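Local coordinates for MdcA (Pseudomonas aeruginosa, PDB 5VIT), which probably serves as the acyl-carrier-protein transferase of malonate decarboxylase, passing the carrier from acetyl to malonate, at residues A[310-315]-A[342-347]; A[56-61]-A[168-173]. All coordinates share one frame; numbering follows the deposited sequence.

Interaction 1 of 2, residues A[310-315]-A[342-347]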
loop_
_atom_site.group_PDB
_atom_site.type_symbol
_atom_site.label_atom_id
_atom_site.label_comp_id
_atom_site.label_asym_id
_atom_site.label_seq_id
_atom_site.Cartn_x
_atom_site.Cartn_y
_atom_site.Cartn_z
ATOM N N HIS A 310 -13.624 -28.675 -3.785
ATOM C CA HIS A 310 -13.271 -29.808 -4.630
ATOM C C HIS A 310 -11.765 -30.038 -4.541
ATOM O O HIS A 310 -10.988 -29.079 -4.596
ATOM C CB HIS A 310 -13.707 -29.607 -6.085
ATOM C CG HIS A 310 -13.460 -30.813 -6.941
ATOM N ND1 HIS A 310 -12.316 -30.967 -7.693
ATOM C CD2 HIS A 310 -14.185 -31.943 -7.120
ATOM C CE1 HIS A 310 -12.354 -32.136 -8.318
ATOM N NE2 HIS A 310 -13.479 -32.746 -7.988
ATOM N N CYS A 311 -11.365 -31.304 -4.413
ATOM C CA CYS A 311 -9.992 -31.661 -4.031
ATOM C C CYS A 311 -9.129 -32.291 -5.127
ATOM O O CYS A 311 -9.564 -33.197 -5.825
ATOM C CB CYS A 311 -10.023 -32.633 -2.838
ATOM S SG CYS A 311 -10.711 -31.972 -1.290
ATOM N N PHE A 312 -7.880 -31.839 -5.242
ATOM C CA PHE A 312 -6.949 -32.439 -6.199
ATOM C C PHE A 312 -6.618 -33.853 -5.756
ATOM O O PHE A 312 -6.538 -34.790 -6.565
ATOM C CB PHE A 312 -5.650 -31.623 -6.310
ATOM C CG PHE A 312 -5.867 -30.163 -6.588
ATOM C CD1 PHE A 312 -5.944 -29.694 -7.903
ATOM C CD2 PHE A 312 -5.978 -29.251 -5.540
ATOM C CE1 PHE A 312 -6.134 -28.356 -8.167
ATOM C CE2 PHE A 312 -6.173 -27.896 -5.794
ATOM C CZ PHE A 312 -6.254 -27.450 -7.104
ATOM N N GLY A 313 -6.380 -33.983 -4.454
ATOM C CA GLY A 313 -6.026 -35.241 -3.844
ATOM C C GLY A 313 -6.450 -35.217 -2.393
ATOM O O GLY A 313 -7.432 -34.544 -2.038
ATOM N N THR A 314 -5.709 -35.929 -1.546
ATOM C CA THR A 314 -6.031 -35.944 -0.134
ATOM C C THR A 314 -4.803 -35.774 0.731
ATOM O O THR A 314 -3.680 -36.100 0.334
ATOM C CB THR A 314 -6.734 -37.244 0.304
ATOM O OG1 THR A 314 -7.200 -37.093 1.649
ATOM C CG2 THR A 314 -5.782 -38.425 0.228
ATOM N N GLU A 315 -5.048 -35.262 1.927
ATOM C CA GLU A 315 -4.007 -35.069 2.914
ATOM C C GLU A 315 -4.177 -36.117 4.005
ATOM O O GLU A 315 -5.202 -36.144 4.694
ATOM C CB GLU A 315 -4.073 -33.646 3.474
ATOM C CG GLU A 315 -3.474 -32.630 2.532
ATOM C CD GLU A 315 -2.010 -32.922 2.265
ATOM O OE1 GLU A 315 -1.273 -33.153 3.245
ATOM O OE2 GLU A 315 -1.589 -32.942 1.087
ATOM N N MET A 342 -6.812 -33.950 -12.148
ATOM C CA MET A 342 -7.200 -33.362 -13.440
ATOM C C MET A 342 -8.439 -32.466 -13.355
ATOM O O MET A 342 -8.426 -31.329 -13.836
ATOM C CB MET A 342 -7.453 -34.449 -14.473
ATOM C CG MET A 342 -8.020 -33.905 -15.796
ATOM S SD MET A 342 -7.761 -35.083 -17.153
ATOM C CE MET A 342 -9.202 -34.812 -18.177
ATOM N N PHE A 343 -9.507 -32.958 -12.740
ATOM C CA PHE A 343 -10.745 -32.193 -12.757
ATOM C C PHE A 343 -10.560 -30.944 -11.885
ATOM O O PHE A 343 -11.006 -29.853 -12.237
ATOM C CB PHE A 343 -11.925 -33.039 -12.273
ATOM C CG PHE A 343 -13.272 -32.636 -12.873
ATOM C CD1 PHE A 343 -14.126 -33.592 -13.419
ATOM C CD2 PHE A 343 -13.677 -31.311 -12.894
ATOM C CE1 PHE A 343 -15.364 -33.228 -13.957
ATOM C CE2 PHE A 343 -14.899 -30.949 -13.436
ATOM C CZ PHE A 343 -15.743 -31.913 -13.974
ATOM N N CYS A 344 -9.881 -31.101 -10.756
ATOM C CA CYS A 344 -9.677 -29.981 -9.838
ATOM C C CYS A 344 -8.754 -28.924 -10.452
ATOM O O CYS A 344 -8.994 -27.725 -10.324
ATOM C CB CYS A 344 -9.118 -30.480 -8.498
ATOM S SG CYS A 344 -9.362 -29.325 -7.121
ATOM N N GLN A 345 -7.708 -29.367 -11.138
ATOM C CA GLN A 345 -6.815 -28.447 -11.825
ATOM C C GLN A 345 -7.570 -27.673 -12.917
ATOM O O GLN A 345 -7.406 -26.458 -13.077
ATOM C CB GLN A 345 -5.630 -29.218 -12.414
ATOM C CG GLN A 345 -4.602 -29.673 -11.375
ATOM C CD GLN A 345 -3.721 -28.541 -10.889
ATOM O OE1 GLN A 345 -3.562 -27.524 -11.573
ATOM N NE2 GLN A 345 -3.139 -28.709 -9.704
ATOM N N LEU A 346 -8.420 -28.377 -13.655
ATOM C CA LEU A 346 -9.264 -27.716 -14.631
ATOM C C LEU A 346 -10.111 -26.629 -13.961
ATOM O O LEU A 346 -10.266 -25.526 -14.484
ATOM C CB LEU A 346 -10.167 -28.738 -15.323
ATOM C CG LEU A 346 -11.115 -28.049 -16.299
ATOM C CD1 LEU A 346 -10.319 -27.622 -17.539
ATOM C CD2 LEU A 346 -12.330 -28.934 -16.654
ATOM N N ALA A 347 -10.664 -26.951 -12.795
ATOM C CA ALA A 347 -11.536 -26.013 -12.109
ATOM C C ALA A 347 -10.716 -24.838 -11.598
ATOM O O ALA A 347 -11.152 -23.680 -11.686
ATOM C CB ALA A 347 -12.274 -26.699 -10.980
#
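Cys344 SG lies anti to its own N (chi1 -160°) and so points out from helix 341-350 to the loop 310-315, while His310 swings its CG trans to the backbone N (chi1 -175°) and meets the thiol edge-on. These two turns bring ND1 of His310 to 3.4 Å from SG of Cys344, in a fairly straight hydrogen bond (154° at the hydrogen) whose sulfur is the acceptor and lies somewhat off the ring plane. The CB of Cys344 touches the same nitrogen, ND1 of His310, from the ring edge at 3.3 Å. From another direction the carbonyl O of His310 comes within 3.0 Å of SG of Cys344.

Phe312 closes over the sulfur. Its ring lies with one face across SG of Cys344, which stands 3.4 Å from the ring centroid and almost on the ring normal: a Cys sulfur-aromatic contact. Gln345, bent at chi2, crosses Phe312 at about a right angle by its CD1-CE1 side; NE2 of Gln345, oblique to the ring, approaches CE1 of Phe312 to 3.4 Å. That nitrogen also hydrogen-bonds a bound malonate ion, probably from the crystallisation medium, though malonate is also the expected substrate, and Met385 packs against both Phe312 and Gln345. Farther out, His310 meets Phe330 edge-to-face.

Because the buried thiol has an N-H donor, a carbonyl oxygen and an aromatic face around it, its sulfur is the hub of a mixed contact, part polar and part aromatic, probably polarised by the ND1 proton, and it ties the end of strand 308-310 to helix 341-350.

Interaction 2 of 2, residues A[56-61]-A[168-173]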
loop_
_atom_site.group_PDB
_atom_site.type_symbol
_atom_site.label_atom_id
_atom_site.label_comp_id
_atom_site.label_asym_id
_atom_site.label_seq_id
_atom_site.Cartn_x
_atom_site.Cartn_y
_atom_site.Cartn_z
ATOM N N GLU A 56 3.312 -43.655 -10.783
ATOM C CA GLU A 56 2.681 -42.756 -9.843
ATOM C C GLU A 56 3.629 -42.380 -8.744
ATOM O O GLU A 56 3.902 -43.130 -7.787
ATOM C CB GLU A 56 1.392 -43.332 -9.286
ATOM C CG GLU A 56 0.238 -42.952 -10.189
ATOM C CD GLU A 56 -1.106 -43.348 -9.648
ATOM O OE1 GLU A 56 -1.163 -44.109 -8.656
ATOM O OE2 GLU A 56 -2.105 -42.905 -10.236
ATOM N N GLY A 57 4.243 -41.244 -9.043
ATOM C CA GLY A 57 4.553 -40.215 -8.107
ATOM C C GLY A 57 3.458 -39.215 -8.449
ATOM O O GLY A 57 3.566 -38.409 -9.394
ATOM N N ASN A 58 2.361 -39.330 -7.716
ATOM C CA ASN A 58 1.393 -38.257 -7.632
ATOM C C ASN A 58 1.897 -37.339 -6.519
ATOM O O ASN A 58 2.921 -37.632 -5.914
ATOM C CB ASN A 58 -0.009 -38.816 -7.379
ATOM C CG ASN A 58 -0.482 -39.683 -8.536
ATOM O OD1 ASN A 58 0.160 -39.703 -9.585
ATOM N ND2 ASN A 58 -1.593 -40.392 -8.363
ATOM N N ASN A 59 1.234 -36.218 -6.283
ATOM C CA ASN A 59 1.649 -35.346 -5.197
ATOM C C ASN A 59 1.644 -36.070 -3.852
ATOM O O ASN A 59 2.540 -35.870 -3.030
ATOM C CB ASN A 59 0.755 -34.111 -5.109
ATOM C CG ASN A 59 1.151 -33.033 -6.084
ATOM O OD1 ASN A 59 2.232 -33.074 -6.690
ATOM N ND2 ASN A 59 0.283 -32.039 -6.228
ATOM N N GLN A 60 0.648 -36.923 -3.636
ATOM C CA GLN A 60 0.511 -37.594 -2.351
ATOM C C GLN A 60 0.648 -39.118 -2.485
ATOM O O GLN A 60 1.562 -39.723 -1.920
ATOM C CB GLN A 60 -0.824 -37.195 -1.717
ATOM C CG GLN A 60 -0.916 -35.686 -1.427
ATOM C CD GLN A 60 -2.074 -34.956 -2.151
ATOM O OE1 GLN A 60 -2.576 -35.401 -3.194
ATOM N NE2 GLN A 60 -2.491 -33.817 -1.585
ATOM N N LYS A 61 -0.247 -39.725 -3.255
ATOM C CA LYS A 61 -0.226 -41.158 -3.522
ATOM C C LYS A 61 1.055 -41.625 -4.251
ATOM O O LYS A 61 1.392 -41.105 -5.317
ATOM C CB LYS A 61 -1.464 -41.522 -4.354
ATOM C CG LYS A 61 -1.870 -42.980 -4.308
ATOM C CD LYS A 61 -2.026 -43.598 -5.686
ATOM C CE LYS A 61 -3.092 -42.912 -6.537
ATOM N NZ LYS A 61 -4.399 -43.585 -6.502
ATOM N N SER A 168 -7.621 -40.966 -2.330
ATOM C CA SER A 168 -6.347 -40.861 -3.023
ATOM C C SER A 168 -6.485 -41.104 -4.528
ATOM O O SER A 168 -5.515 -41.484 -5.171
ATOM C CB SER A 168 -5.333 -41.848 -2.438
ATOM O OG SER A 168 -5.194 -41.673 -1.038
ATOM N N THR A 169 -7.683 -40.900 -5.078
ATOM C CA THR A 169 -7.894 -41.020 -6.532
ATOM C C THR A 169 -6.875 -40.190 -7.329
ATOM O O THR A 169 -6.203 -40.703 -8.235
ATOM C CB THR A 169 -9.314 -40.579 -6.922
ATOM O OG1 THR A 169 -10.275 -41.470 -6.336
ATOM C CG2 THR A 169 -9.473 -40.564 -8.424
ATOM N N GLU A 170 -6.767 -38.908 -6.980
ATOM C CA GLU A 170 -5.705 -38.040 -7.485
ATOM C C GLU A 170 -5.522 -38.086 -9.018
ATOM O O GLU A 170 -6.455 -37.776 -9.759
ATOM C CB GLU A 170 -4.392 -38.378 -6.755
ATOM C CG GLU A 170 -4.463 -37.957 -5.276
ATOM C CD GLU A 170 -3.255 -38.345 -4.427
ATOM O OE1 GLU A 170 -2.102 -38.115 -4.848
ATOM O OE2 GLU A 170 -3.472 -38.870 -3.307
ATOM N N ASP A 171 -4.332 -38.466 -9.482
ATOM C CA ASP A 171 -4.028 -38.386 -10.905
ATOM C C ASP A 171 -4.457 -39.622 -11.683
ATOM O O ASP A 171 -4.462 -39.611 -12.925
ATOM C CB ASP A 171 -2.527 -38.176 -11.196
ATOM C CG ASP A 171 -1.800 -37.319 -10.158
ATOM O OD1 ASP A 171 -2.209 -37.220 -8.981
ATOM O OD2 ASP A 171 -0.866 -36.603 -10.594
ATOM N N THR A 172 -4.786 -40.681 -10.955
ATOM C CA THR A 172 -4.926 -42.018 -11.530
ATOM C C THR A 172 -5.859 -42.094 -12.761
ATOM O O THR A 172 -5.433 -42.606 -13.799
ATOM C CB THR A 172 -5.404 -43.028 -10.452
ATOM O OG1 THR A 172 -4.511 -42.978 -9.333
ATOM C CG2 THR A 172 -5.431 -44.434 -11.011
ATOM N N PRO A 173 -7.097 -41.559 -12.669
ATOM C CA PRO A 173 -7.940 -41.692 -13.871
ATOM C C PRO A 173 -7.371 -40.937 -15.084
ATOM O O PRO A 173 -7.523 -41.375 -16.228
ATOM C CB PRO A 173 -9.298 -41.118 -13.436
ATOM C CG PRO A 173 -9.074 -40.432 -12.149
ATOM C CD PRO A 173 -7.764 -40.823 -11.574
HETATM O O HOH W 1 0.301 -35.022 -8.746
#
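Glu170 reaches across with its chain extended beyond CG (chi2 175°) and brings OE1 to the backbone N-H groups of Gln60 and Lys61. OE1 accepts both on its syn side: Lys61 N at 2.9 Å from Glu170 OE1, nearly straight, and Gln60 N, longer at 3.2 Å from the same oxygen.

The tightest part is the polar knot around Lys61, whose chain bends repeatedly to bring NZ 2.7 Å from Ser168 O and 2.9 Å from Thr172 OG1, with Ala153 O as a further partner. The Thr172 hydroxyl donates its hydrogen bond to Glu56, OG1 lying 2.6 Å from Glu56 OE2 on the syn side; Asn58 ND2 meets that oxygen from above the carboxylate plane. Asn58 and Asp171 are closely stacked, amide and carboxylate planes only 8° apart, without a direct hydrogen bond between them. Arg341 takes both the Gln60 amide O and Asp171 OD1, and Tyr138 takes OD2.

Looser is the side at Asn59, where a water bridges the segments, 2.9 Å from Asn59 N and 2.7 Å from Asp171 OD2, and Asn59 ND2 binds a malonate ion, probably from the crystallisation liquor.

Glu170, with positive phi, occupies the second position of a type II' beta turn that leads into helix 172-180, facing a loop at the C-terminal edge of a parallel beta sheet, where Rossmann-like folds commonly place their ligand sites.

Overall arrangement
Both contacts are buried near the middle of the chain, their centres about 10 Å apart, yet their first segments follow strands of different sheets: in interaction 2 strand 52-55 of the all-parallel sheet, in interaction 1 strand 308-310 of the mixed one. Interaction 1 rests on sulfur and aromatic packing and has one exposed residue, Phe343, at its edge; interaction 2 is a wholly buried web of charges and backbone bonds. They touch through a probable hydrogen bond, Glu315 OE2 to Gln60 NE2 at 3.0 Å, and Gly313 packs on Glu170. Gln345 and Asn59 each hydrogen-bond a malonate ion, perhaps the same one and probably from the crystallisation liquor, which may mark a shared pocket.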